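Local coordinates for uncharacterized protein MJ1480 (Methanocaldococcus jannaschii, PDB 3MGJ) that probably converts ornithine to proline with release of ammonia, using NAD, and is represented here by its N-terminal domain alone, at residues 15-18 / 19-23; 69-72 / 73-77. One frame throughout, in Å; residues are numbered along the deposited sequence.

How the contacts relate
Both contacts are local, and each illustrates one end of a helix: contact 1 (15-23) the start of helix 17-27, contact 2 (69-77) the finish of helix 58-74. The two helices lie next to each other in this N-terminal domain, and the contact centres are about 12 Å apart. They meet through a single leucine: Leu71 CD1 of contact 2 packs against Ile17 CD1 and Val21 CG2 of contact 1, 3.6 Å from each. The first turns of one helix are thereby joined to the last turns of the other. Contact 1 is partly buried and also borders the second subunit, whereas contact 2 lies at the surface, untouched by that subunit.

Contact 1. Residues 15-18 / 19-23; sequences SLIL and PKVFD
The carbonyl oxygen of Leu18 lies over one face of the Phe22 ring, 3.0 Å above its plane and offset toward the rim, while the same atom accepts a hydrogen bond from Phe22 N at 2.9 Å. The ring reaches this place because CG stands beside the backbone N (chi1 -62°), turning it back along the helix. Leu18 points the same way, its CB lying 4.1 Å from Phe22 CE2. Tyr32 stacks on this ring, and Leu18 also packs on Ile39 of the second subunit. Were Phe22 replaced by alanine, Tyr32 would probably lose its stacking partner and a gap would be likely to open beside Leu18.

One residue round, Val21 N bonds almost straight to Ile17 O at 2.8 Å, and Ile17 CD1 comes within 4.5 Å of Val21 CG2. The bond from Lys20 N to Leu16 O is less certain, because the position of that oxygen is less sure in the model. Pro19 sits in the first turn, where its missing N-H breaks no i to i-4 bond. With Leu16 at the N-cap, this is the start of the first helix of a beta-alpha-beta-beta-alpha-beta, ferredoxin-like fold, with both helices packed on a four-stranded antiparallel sheet.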
ATOM      1  N   SER A  15       3.354   5.360   7.384  1.00 53.27           N
ATOM      2  CA  SER A  15       2.306   6.022   8.121  1.00 49.17           C
ATOM      3  C   SER A  15       1.535   4.960   8.901  1.00 50.38           C
ATOM      4  O   SER A  15       1.700   3.762   8.671  1.00 50.10           O
ATOM      5  CB  SER A  15       1.365   6.730   7.142  1.00 48.10           C
ATOM      6  OG  SER A  15       0.859   7.933   7.690  1.00 53.58           O
ATOM      7  N   LEU A  16       0.703   5.403   9.831  1.00 49.75           N
ATOM      8  CA  LEU A  16      -0.316   4.539  10.398  1.00 46.50           C
ATOM      9  C   LEU A  16      -1.652   4.860   9.751  1.00 42.62           C
ATOM     10  O   LEU A  16      -2.678   4.326  10.163  1.00 43.27           O
ATOM     11  CB  LEU A  16      -0.429   4.749  11.903  1.00 51.46           C
ATOM     12  CG  LEU A  16       0.757   4.277  12.734  1.00 54.12           C
ATOM     13  CD1 LEU A  16       0.520   4.559  14.202  1.00 53.46           C
ATOM     14  CD2 LEU A  16       0.947   2.801  12.502  1.00 58.21           C
ATOM     15  N   ILE A  17      -1.630   5.731   8.743  1.00 39.44           N
ATOM     16  CA  ILE A  17      -2.851   6.212   8.102  1.00 41.16           C
ATOM     17  C   ILE A  17      -3.800   5.097   7.679  1.00 37.34           C
ATOM     18  O   ILE A  17      -5.001   5.172   7.931  1.00 37.55           O
ATOM     19  CB  ILE A  17      -2.564   7.097   6.860  1.00 40.06           C
ATOM     20  CG1 ILE A  17      -3.832   7.825   6.435  1.00 37.50           C
ATOM     21  CG2 ILE A  17      -2.104   6.253   5.694  1.00 42.34           C
ATOM     22  CD1 ILE A  17      -4.454   8.621   7.564  1.00 43.05           C
ATOM     23  N   LEU A  18      -3.268   4.071   7.033  1.00 31.48           N
ATOM     24  CA  LEU A  18      -4.112   2.998   6.532  1.00 36.23           C
ATOM     25  C   LEU A  18      -4.842   2.246   7.627  1.00 35.85           C
ATOM     26  O   LEU A  18      -6.048   2.058   7.546  1.00 35.68           O
ATOM     27  CB  LEU A  18      -3.303   2.001   5.710  1.00 39.74           C
ATOM     28  CG  LEU A  18      -2.916   2.437   4.311  1.00 33.68           C
ATOM     29  CD1 LEU A  18      -2.374   1.226   3.616  1.00 36.36           C
ATOM     30  CD2 LEU A  18      -4.143   2.971   3.633  1.00 30.23           C
ATOM     31  N   PRO A  19      -4.105   1.785   8.646  1.00 39.17           N
ATOM     32  CA  PRO A  19      -4.752   1.034   9.722  1.00 38.62           C
ATOM     33  C   PRO A  19      -5.733   1.913  10.462  1.00 39.11           C
ATOM     34  O   PRO A  19      -6.673   1.414  11.076  1.00 41.47           O
ATOM     35  CB  PRO A  19      -3.590   0.683  10.642  1.00 41.32           C
ATOM     36  CG  PRO A  19      -2.380   0.754   9.775  1.00 39.88           C
ATOM     37  CD  PRO A  19      -2.645   1.849   8.823  1.00 40.06           C
ATOM     38  N   LYS A  20      -5.502   3.216  10.416  1.00 35.77           N
ATOM     39  CA  LYS A  20      -6.400   4.150  11.052  1.00 35.88           C
ATOM     40  C   LYS A  20      -7.676   4.287  10.229  1.00 37.32           C
ATOM     41  O   LYS A  20      -8.774   4.134  10.758  1.00 38.80           O
ATOM     42  CB  LYS A  20      -5.716   5.499  11.234  1.00 41.40           C
ATOM     43  CG  LYS A  20      -4.983   5.656  12.557  1.00 44.70           C
ATOM     44  CD  LYS A  20      -4.217   6.966  12.585  1.00 47.62           C
ATOM     45  CE  LYS A  20      -3.336   7.084  13.816  1.00 57.91           C
ATOM     46  NZ  LYS A  20      -2.231   8.065  13.611  1.00 59.94           N
ATOM     47  N   VAL A  21      -7.542   4.558   8.936  1.00 34.31           N
ATOM     48  CA  VAL A  21      -8.710   4.581   8.071  1.00 31.36           C
ATOM     49  C   VAL A  21      -9.549   3.312   8.224  1.00 32.59           C
ATOM     50  O   VAL A  21     -10.750   3.385   8.463  1.00 31.59           O
ATOM     51  CB  VAL A  21      -8.323   4.784   6.604  1.00 27.28           C
ATOM     52  CG1 VAL A  21      -9.438   4.353   5.699  1.00 27.19           C
ATOM     53  CG2 VAL A  21      -8.017   6.221   6.365  1.00 28.93           C
ATOM     54  N   PHE A  22      -8.910   2.157   8.089  1.00 30.01           N
ATOM     55  CA  PHE A  22      -9.581   0.873   8.211  1.00 29.90           C
ATOM     56  C   PHE A  22     -10.305   0.728   9.537  1.00 34.35           C
ATOM     57  O   PHE A  22     -11.452   0.284   9.612  1.00 33.34           O
ATOM     58  CB  PHE A  22      -8.550  -0.248   8.109  1.00 34.91           C
ATOM     59  CG  PHE A  22      -7.834  -0.286   6.798  1.00 35.73           C
ATOM     60  CD1 PHE A  22      -8.340   0.389   5.699  1.00 34.53           C
ATOM     61  CD2 PHE A  22      -6.665  -1.003   6.654  1.00 35.78           C
ATOM     62  CE1 PHE A  22      -7.689   0.349   4.488  1.00 33.02           C
ATOM     63  CE2 PHE A  22      -6.011  -1.045   5.446  1.00 35.20           C
ATOM     64  CZ  PHE A  22      -6.522  -0.369   4.360  1.00 34.00           C
ATOM     65  N   ASP A  23      -9.605   1.089  10.599  1.00 37.59           N
ATOM     66  CA  ASP A  23     -10.154   0.976  11.933  1.00 37.94           C
ATOM     67  C   ASP A  23     -11.397   1.809  12.092  1.00 35.64           C
ATOM     68  O   ASP A  23     -12.367   1.369  12.694  1.00 37.79           O
ATOM     69  CB  ASP A  23      -9.110   1.384  12.967  1.00 43.24           C
ATOM     70  CG  ASP A  23      -8.269   0.209  13.432  1.00 47.71           C
ATOM     71  OD1 ASP A  23      -8.710  -0.949  13.233  1.00 46.26           O
ATOM     72  OD2 ASP A  23      -7.183   0.449  14.009  1.00 49.81           O
TER

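Contact 2. Residues 69-72 / 73-77; sequences RDLG and AEIPE
Leu71 and Ile75, one helical turn apart, lie side by side and point the same way, a simple example of an i to i+4 apolar pair at the finish of a helix. Ile75 CG1 stands beside its own backbone N (chi1 -67°), and CD1 then turns back beside Leu71 CD2, a closeness on which nothing can rest at this modest resolution. The other methyl of Leu71 serves the neighbouring helix 17-27, so this one side chain packs in two directions.

The backbone reinforces the pairing. Ile75 N gives Leu71 O a bond of 3.1 Å with an N-H...O angle of 164°, and Glu74 N adds a weak, bent approach to the same oxygen at 3.3 Å. Before that, Ala73 N reaches Arg69 O at 3.3 Å and Glu74 N reaches Asp70 O at 3.1 Å, both less straight.

The solvent side is looser. Arg69 and Asp70 turn away from the following residues and are linked to each other in a long salt bridge, Arg69 NH2 lying 3.5 Å from Asp70 OD1, whose hydrogen bond is weak. Ala73 lays its methyl against backbone oxygens of the preceding turn, its CB 3.6 Å from Asp70 O, whereas the bent chain of Glu74 leads its carboxylate off the helix. Several of these side chains also touch crystal neighbours, which may influence their poses.

The chemistry implies a terminus set by the backbone, where Ile75 leaves helical geometry and Pro76 offers no N-H to Gly72 O, with the Leu71-Ile75 pair lying against it; the charged groups of Arg69, Asp70 and Glu74 make no bond across the turn.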
ATOM      1  N   ARG A  69     -12.617  12.265   6.015  1.00 44.28           N
ATOM      2  CA  ARG A  69     -12.223  13.542   5.450  1.00 47.80           C
ATOM      3  C   ARG A  69     -11.495  14.401   6.493  1.00 51.87           C
ATOM      4  O   ARG A  69     -10.580  15.156   6.156  1.00 50.48           O
ATOM      5  CB  ARG A  69     -13.440  14.263   4.884  1.00 50.99           C
ATOM      6  CG  ARG A  69     -13.152  15.627   4.291  1.00 52.81           C
ATOM      7  CD  ARG A  69     -14.408  16.490   4.344  1.00 57.47           C
ATOM      8  NE  ARG A  69     -14.925  16.579   5.707  1.00 60.31           N
ATOM      9  CZ  ARG A  69     -16.144  17.001   6.036  1.00 63.75           C
ATOM     10  NH1 ARG A  69     -17.005  17.390   5.099  1.00 62.69           N
ATOM     11  NH2 ARG A  69     -16.499  17.028   7.317  1.00 65.98           N
ATOM     12  N   ASP A  70     -11.886  14.259   7.759  1.00 52.69           N
ATOM     13  CA  ASP A  70     -11.280  15.033   8.846  1.00 52.56           C
ATOM     14  C   ASP A  70      -9.939  14.474   9.264  1.00 51.33           C
ATOM     15  O   ASP A  70      -9.060  15.208   9.710  1.00 56.51           O
ATOM     16  CB  ASP A  70     -12.201  15.087  10.057  1.00 55.07           C
ATOM     17  CG  ASP A  70     -13.402  15.987   9.835  1.00 62.87           C
ATOM     18  OD1 ASP A  70     -13.368  16.766   8.848  1.00 62.45           O
ATOM     19  OD2 ASP A  70     -14.372  15.914  10.644  1.00 65.42           O
ATOM     20  N   LEU A  71      -9.804  13.163   9.134  1.00 48.51           N
ATOM     21  CA  LEU A  71      -8.537  12.466   9.338  1.00 46.40           C
ATOM     22  C   LEU A  71      -7.458  12.991   8.401  1.00 48.47           C
ATOM     23  O   LEU A  71      -6.326  13.224   8.815  1.00 49.57           O
ATOM     24  CB  LEU A  71      -8.739  10.995   9.032  1.00 43.41           C
ATOM     25  CG  LEU A  71      -8.038   9.922   9.839  1.00 43.30           C
ATOM     26  CD1 LEU A  71      -7.823   8.765   8.909  1.00 36.98           C
ATOM     27  CD2 LEU A  71      -6.735  10.406  10.422  1.00 44.43           C
ATOM     28  N   GLY A  72      -7.811  13.150   7.129  1.00 48.42           N
ATOM     29  CA  GLY A  72      -6.863  13.574   6.122  1.00 45.12           C
ATOM     30  C   GLY A  72      -6.492  15.023   6.298  1.00 49.85           C
ATOM     31  O   GLY A  72      -5.387  15.445   5.968  1.00 56.68           O
ATOM     32  N   ALA A  73      -7.426  15.794   6.828  1.00 50.64           N
ATOM     33  CA  ALA A  73      -7.182  17.198   7.081  1.00 53.98           C
ATOM     34  C   ALA A  73      -6.231  17.390   8.260  1.00 57.58           C
ATOM     35  O   ALA A  73      -5.451  18.342   8.286  1.00 61.63           O
ATOM     36  CB  ALA A  73      -8.489  17.907   7.331  1.00 59.54           C
ATOM     37  N   GLU A  74      -6.305  16.498   9.244  1.00 55.53           N
ATOM     38  CA  GLU A  74      -5.375  16.560  10.363  1.00 59.78           C
ATOM     39  C   GLU A  74      -3.972  16.135   9.916  1.00 58.46           C
ATOM     40  O   GLU A  74      -3.050  16.940   9.959  1.00 60.64           O
ATOM     41  CB  GLU A  74      -5.875  15.738  11.557  1.00 64.32           C
ATOM     42  CG  GLU A  74      -4.754  15.139  12.429  1.00 73.28           C
ATOM     43  CD  GLU A  74      -4.561  15.847  13.771  1.00 82.84           C
ATOM     44  OE1 GLU A  74      -5.494  16.561  14.215  1.00 84.41           O
ATOM     45  OE2 GLU A  74      -3.474  15.671  14.383  1.00 80.92           O
ATOM     46  N   ILE A  75      -3.810  14.893   9.459  1.00 53.99           N
ATOM     47  CA  ILE A  75      -2.496  14.435   9.012  1.00 51.96           C
ATOM     48  C   ILE A  75      -1.967  15.218   7.818  1.00 54.39           C
ATOM     49  O   ILE A  75      -2.564  15.203   6.742  1.00 51.62           O
ATOM     50  CB  ILE A  75      -2.479  12.969   8.613  1.00 51.68           C
ATOM     51  CG1 ILE A  75      -2.705  12.072   9.826  1.00 51.61           C
ATOM     52  CG2 ILE A  75      -1.137  12.641   7.979  1.00 54.19           C
ATOM     53  CD1 ILE A  75      -4.051  12.253  10.466  1.00 55.27           C
ATOM     54  N   PRO A  76      -0.825  15.891   8.011  1.00 61.06           N
ATOM     55  CA  PRO A  76      -0.192  16.790   7.039  1.00 57.44           C
ATOM     56  C   PRO A  76       0.463  16.055   5.877  1.00 55.02           C
ATOM     57  O   PRO A  76       0.542  16.602   4.780  1.00 58.12           O
ATOM     58  CB  PRO A  76       0.895  17.500   7.865  1.00 59.75           C
ATOM     59  CG  PRO A  76       0.604  17.168   9.309  1.00 61.22           C
ATOM     60  CD  PRO A  76      -0.072  15.838   9.278  1.00 63.59           C
ATOM     61  N   GLU A  77       0.944  14.841   6.100  1.00 52.79           N
ATOM     62  CA  GLU A  77       1.640  14.152   5.022  1.00 56.13           C
ATOM     63  C   GLU A  77       0.681  13.636   3.943  1.00 50.28           C
ATOM     64  O   GLU A  77       1.099  13.248   2.851  1.00 47.80           O
ATOM     65  CB  GLU A  77       2.523  13.021   5.574  1.00 58.44           C
ATOM     66  CG  GLU A  77       3.881  13.481   6.110  1.00 65.00           C
ATOM     67  CD  GLU A  77       4.758  14.160   5.045  1.00 73.24           C
ATOM     68  OE1 GLU A  77       5.938  13.753   4.877  1.00 75.35           O
ATOM     69  OE2 GLU A  77       4.273  15.101   4.373  1.00 71.52           O
TER